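Long-range contact in ABC transporter substrate-binding protein (Staphylococcus aureus subsp. aureus NCTC 8325, PDB 3UN6), which binds zinc and is probably the ligand-binding component of an ABC-type import system, though its precise function is not established: residues Gln34-Ile44 and Tyr65-Trp75. Numbering follows the deposited sequence.
With PO4 (phosphate ion), chain D.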
loop_
_atom_site.group_PDB
_atom_site.type_symbol
_atom_site.label_atom_id
_atom_site.label_comp_id
_atom_site.label_asym_id
_atom_site.label_seq_id
_atom_site.Cartn_x
_atom_site.Cartn_y
_atom_site.Cartn_z
ATOM N N GLN A 34 17.402 -24.194 -5.811
ATOM C CA GLN A 34 16.240 -23.597 -6.573
ATOM C C GLN A 34 16.148 -22.061 -6.445
ATOM O O GLN A 34 16.415 -21.502 -5.376
ATOM C CB GLN A 34 14.920 -24.262 -6.156
ATOM C CG GLN A 34 14.562 -24.087 -4.705
ATOM C CD GLN A 34 13.512 -25.073 -4.221
ATOM O OE1 GLN A 34 12.642 -24.717 -3.438
ATOM N NE2 GLN A 34 13.594 -26.319 -4.684
ATOM N N GLN A 35 15.756 -21.417 -7.552
ATOM C CA GLN A 35 15.644 -19.958 -7.699
ATOM C C GLN A 35 15.033 -19.198 -6.505
ATOM O O GLN A 35 13.913 -19.482 -6.078
ATOM C CB GLN A 35 14.808 -19.663 -8.953
ATOM C CG GLN A 35 14.666 -18.207 -9.342
ATOM C CD GLN A 35 15.908 -17.628 -9.984
ATOM O OE1 GLN A 35 16.955 -18.271 -10.056
ATOM N NE2 GLN A 35 15.791 -16.399 -10.464
ATOM N N VAL A 36 15.771 -18.209 -6.009
ATOM C CA VAL A 36 15.339 -17.387 -4.891
ATOM C C VAL A 36 14.753 -16.076 -5.405
ATOM O O VAL A 36 15.383 -15.387 -6.199
ATOM C CB VAL A 36 16.525 -17.043 -3.953
ATOM C CG1 VAL A 36 16.053 -16.166 -2.793
ATOM C CG2 VAL A 36 17.195 -18.322 -3.434
ATOM N N ILE A 37 13.536 -15.766 -4.984
ATOM C CA ILE A 37 12.897 -14.508 -5.333
ATOM C C ILE A 37 12.880 -13.700 -4.057
ATOM O O ILE A 37 12.347 -14.158 -3.046
ATOM C CB ILE A 37 11.443 -14.691 -5.823
ATOM C CG1 ILE A 37 11.393 -15.679 -6.987
ATOM C CG2 ILE A 37 10.858 -13.365 -6.239
ATOM C CD1 ILE A 37 9.994 -15.970 -7.489
ATOM N N LYS A 38 13.490 -12.519 -4.101
ATOM C CA LYS A 38 13.513 -11.594 -2.955
ATOM C C LYS A 38 12.502 -10.486 -3.183
ATOM O O LYS A 38 12.608 -9.728 -4.168
ATOM C CB LYS A 38 14.875 -10.923 -2.803
ATOM C CG LYS A 38 16.017 -11.728 -2.257
ATOM C CD LYS A 38 17.188 -10.726 -1.976
ATOM C CE LYS A 38 18.339 -11.289 -1.160
ATOM N NZ LYS A 38 19.239 -12.206 -1.902
ATOM N N ILE A 39 11.554 -10.338 -2.269
ATOM C CA ILE A 39 10.517 -9.338 -2.427
ATOM C C ILE A 39 10.490 -8.439 -1.232
ATOM O O ILE A 39 10.447 -8.907 -0.072
ATOM C CB ILE A 39 9.107 -9.961 -2.567
ATOM C CG1 ILE A 39 9.032 -10.960 -3.724
ATOM C CG2 ILE A 39 8.049 -8.863 -2.719
ATOM C CD1 ILE A 39 9.158 -10.380 -5.126
ATOM N N GLY A 40 10.500 -7.142 -1.503
ATOM C CA GLY A 40 10.497 -6.128 -0.455
ATOM C C GLY A 40 9.131 -5.648 0.008
ATOM O O GLY A 40 8.178 -5.587 -0.777
ATOM N N TYR A 41 9.051 -5.260 1.280
ATOM C CA TYR A 41 7.806 -4.767 1.835
ATOM C C TYR A 41 7.981 -3.948 3.098
ATOM O O TYR A 41 9.028 -4.002 3.767
ATOM C CB TYR A 41 6.913 -5.966 2.233
ATOM C CG TYR A 41 7.391 -6.687 3.470
ATOM C CD1 TYR A 41 8.454 -7.587 3.414
ATOM C CD2 TYR A 41 6.798 -6.458 4.705
ATOM C CE1 TYR A 41 8.907 -8.235 4.544
ATOM C CE2 TYR A 41 7.253 -7.099 5.853
ATOM C CZ TYR A 41 8.305 -7.993 5.759
ATOM O OH TYR A 41 8.754 -8.629 6.881
ATOM N N LEU A 42 6.919 -3.210 3.408
ATOM C CA LEU A 42 6.735 -2.536 4.683
ATOM C C LEU A 42 5.669 -3.342 5.447
ATOM O O LEU A 42 4.752 -3.928 4.793
ATOM C CB LEU A 42 6.305 -1.081 4.511
ATOM C CG LEU A 42 7.395 -0.002 4.436
ATOM C CD1 LEU A 42 8.222 -0.058 3.114
ATOM C CD2 LEU A 42 6.723 1.387 4.614
ATOM N N PRO A 43 5.750 -3.375 6.812
ATOM C CA PRO A 43 4.819 -4.153 7.665
ATOM C C PRO A 43 3.445 -3.472 7.857
ATOM O O PRO A 43 3.078 -3.065 8.943
ATOM C CB PRO A 43 5.576 -4.264 8.992
ATOM C CG PRO A 43 6.350 -2.972 9.076
ATOM C CD PRO A 43 6.709 -2.603 7.637
ATOM N N ILE A 44 2.704 -3.389 6.761
ATOM C CA ILE A 44 1.397 -2.784 6.719
ATOM C C ILE A 44 0.466 -3.835 6.121
ATOM O O ILE A 44 0.937 -4.782 5.490
ATOM C CB ILE A 44 1.406 -1.561 5.843
ATOM C CG1 ILE A 44 1.966 -1.917 4.447
ATOM C CG2 ILE A 44 2.239 -0.445 6.509
ATOM C CD1 ILE A 44 2.006 -0.750 3.462
ATOM N N TYR A 65 10.124 -22.401 -6.173
ATOM C CA TYR A 65 11.058 -21.293 -5.965
ATOM C C TYR A 65 11.166 -21.086 -4.453
ATOM O O TYR A 65 10.451 -21.736 -3.678
ATOM C CB TYR A 65 10.532 -20.008 -6.641
ATOM C CG TYR A 65 9.149 -19.595 -6.141
ATOM C CD1 TYR A 65 8.990 -18.604 -5.186
ATOM C CD2 TYR A 65 8.006 -20.253 -6.589
ATOM C CE1 TYR A 65 7.711 -18.261 -4.709
ATOM C CE2 TYR A 65 6.739 -19.924 -6.115
ATOM C CZ TYR A 65 6.597 -18.940 -5.186
ATOM O OH TYR A 65 5.331 -18.646 -4.730
ATOM N N LYS A 66 12.083 -20.220 -4.043
ATOM C CA LYS A 66 12.223 -19.831 -2.646
ATOM C C LYS A 66 11.836 -18.358 -2.583
ATOM O O LYS A 66 12.210 -17.559 -3.457
ATOM C CB LYS A 66 13.645 -19.991 -2.139
ATOM C CG LYS A 66 14.172 -21.397 -2.163
ATOM C CD LYS A 66 15.576 -21.450 -1.581
ATOM C CE LYS A 66 16.173 -22.830 -1.745
ATOM N NZ LYS A 66 17.573 -22.912 -1.255
ATOM N N LEU A 67 11.077 -17.999 -1.563
ATOM C CA LEU A 67 10.620 -16.643 -1.388
ATOM C C LEU A 67 11.278 -16.048 -0.152
ATOM O O LEU A 67 11.106 -16.551 0.968
ATOM C CB LEU A 67 9.092 -16.626 -1.258
ATOM C CG LEU A 67 8.375 -15.282 -1.086
ATOM C CD1 LEU A 67 8.748 -14.298 -2.196
ATOM C CD2 LEU A 67 6.878 -15.513 -1.045
ATOM N N GLU A 68 12.062 -14.997 -0.362
ATOM C CA GLU A 68 12.696 -14.290 0.740
ATOM C C GLU A 68 12.019 -12.938 0.840
ATOM O O GLU A 68 12.005 -12.171 -0.135
ATOM C CB GLU A 68 14.203 -14.121 0.524
ATOM C CG GLU A 68 14.841 -13.146 1.523
ATOM C CD GLU A 68 16.364 -13.144 1.500
ATOM O OE1 GLU A 68 16.961 -12.191 2.062
ATOM O OE2 GLU A 68 16.969 -14.088 0.929
ATOM N N LEU A 69 11.432 -12.659 2.004
ATOM C CA LEU A 69 10.755 -11.395 2.234
ATOM C C LEU A 69 11.717 -10.442 2.965
ATOM O O LEU A 69 12.167 -10.719 4.072
ATOM C CB LEU A 69 9.487 -11.622 3.045
ATOM C CG LEU A 69 8.437 -12.545 2.431
ATOM C CD1 LEU A 69 7.303 -12.748 3.431
ATOM C CD2 LEU A 69 7.900 -11.994 1.116
ATOM N N VAL A 70 11.991 -9.301 2.348
ATOM C CA VAL A 70 12.958 -8.332 2.872
ATOM C C VAL A 70 12.208 -7.081 3.378
ATOM O O VAL A 70 11.559 -6.364 2.587
ATOM C CB VAL A 70 13.968 -7.965 1.755
ATOM C CG1 VAL A 70 15.061 -7.020 2.267
ATOM C CG2 VAL A 70 14.587 -9.238 1.161
ATOM N N LYS A 71 12.313 -6.813 4.682
ATOM C CA LYS A 71 11.588 -5.710 5.330
ATOM C C LYS A 71 12.286 -4.355 5.334
ATOM O O LYS A 71 13.479 -4.262 5.615
ATOM C CB LYS A 71 11.275 -6.069 6.787
ATOM C CG LYS A 71 10.388 -5.050 7.471
ATOM C CD LYS A 71 10.032 -5.425 8.906
ATOM C CE LYS A 71 11.203 -5.200 9.836
ATOM N NZ LYS A 71 10.777 -5.418 11.239
ATOM N N PHE A 72 11.505 -3.306 5.096
ATOM C CA PHE A 72 11.979 -1.921 5.073
ATOM C C PHE A 72 11.098 -1.108 6.009
ATOM O O PHE A 72 9.970 -1.489 6.263
ATOM C CB PHE A 72 11.913 -1.373 3.646
ATOM C CG PHE A 72 12.893 -2.024 2.716
ATOM C CD1 PHE A 72 12.529 -3.126 1.959
ATOM C CD2 PHE A 72 14.194 -1.563 2.647
ATOM C CE1 PHE A 72 13.431 -3.759 1.120
ATOM C CE2 PHE A 72 15.122 -2.182 1.812
ATOM C CZ PHE A 72 14.730 -3.303 1.040
ATOM N N ASN A 73 11.630 -0.009 6.551
ATOM C CA ASN A 73 10.878 0.857 7.476
ATOM C C ASN A 73 10.316 2.103 6.786
ATOM O O ASN A 73 9.530 2.822 7.369
ATOM C CB ASN A 73 11.781 1.357 8.615
ATOM C CG ASN A 73 12.475 0.237 9.366
ATOM O OD1 ASN A 73 13.666 0.352 9.715
ATOM N ND2 ASN A 73 11.749 -0.854 9.621
ATOM N N ASN A 74 10.759 2.373 5.566
ATOM C CA ASN A 74 10.319 3.550 4.809
ATOM C C ASN A 74 10.355 3.273 3.316
ATOM O O ASN A 74 11.074 2.378 2.859
ATOM C CB ASN A 74 11.216 4.744 5.104
ATOM C CG ASN A 74 12.676 4.476 4.760
ATOM O OD1 ASN A 74 13.139 4.770 3.653
ATOM N ND2 ASN A 74 13.386 3.857 5.682
ATOM N N TRP A 75 9.605 4.069 2.563
ATOM C CA TRP A 75 9.494 3.880 1.119
ATOM C C TRP A 75 10.741 4.168 0.273
ATOM O O TRP A 75 11.053 3.387 -0.632
ATOM C CB TRP A 75 8.287 4.623 0.579
ATOM C CG TRP A 75 7.010 4.078 1.116
ATOM C CD1 TRP A 75 6.180 4.680 2.002
ATOM C CD2 TRP A 75 6.433 2.810 0.820
ATOM N NE1 TRP A 75 5.105 3.877 2.272
ATOM C CE2 TRP A 75 5.235 2.719 1.549
ATOM C CE3 TRP A 75 6.802 1.746 -0.009
ATOM C CZ2 TRP A 75 4.404 1.613 1.479
ATOM C CZ3 TRP A 75 5.990 0.646 -0.071
ATOM C CH2 TRP A 75 4.795 0.580 0.670
HETATM P P PO4 D . 13.403 -6.223 13.804
HETATM O O1 PO4 D . 12.643 -5.999 15.091
HETATM O O2 PO4 D . 12.872 -7.457 13.122
HETATM O O3 PO4 D . 13.209 -5.043 12.886
HETATM O O4 PO4 D . 14.862 -6.422 14.138
HETATM O O HOH W 1 11.191 -10.325 6.589
#
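Strands 36-41 and 66-71 run parallel, their axes 28° apart, joined by seven backbone hydrogen bonds from K66 N to Q35 O through F72 N to Y41 O; with helix 48-58 they form a beta-alpha-beta unit, 66-71 lying at one edge of the five-stranded sheet. On the face carrying I37, I39 and Y41, I37 CD1 meets Y65 CD1 at 3.6 Å and I39 CG1 meets L67 CD1 at 3.7 Å, beneath helices 48-58 and 234-250. Y41 CG sits between its own backbone N and carbonyl carbon (chi1 73°), which swings the ring over the neighbouring strand: K71 CA lies 4.1 Å from the ring centroid, over one face, as a CH-pi contact. A water in the ring plane joins Y41 OH to L69 O, to which it donates at 2.7 Å. On the other face K38 and E68 lie side by side, pointing the same way, but K38 NZ stays 4.1 Å from E68 OE2, too far for a salt bridge, though the opposite charges probably still attract. Past the strands, L42 CD2 stands over the five-membered ring of W75, 3.9 Å from its centroid, while I44 CD1 meets the indole at its edge. Backbone bonds and apolar packing thus hold the pair, and L42 and I44 probably help to fix W75, whose side chain lies about 4 Å from a bound zinc ion.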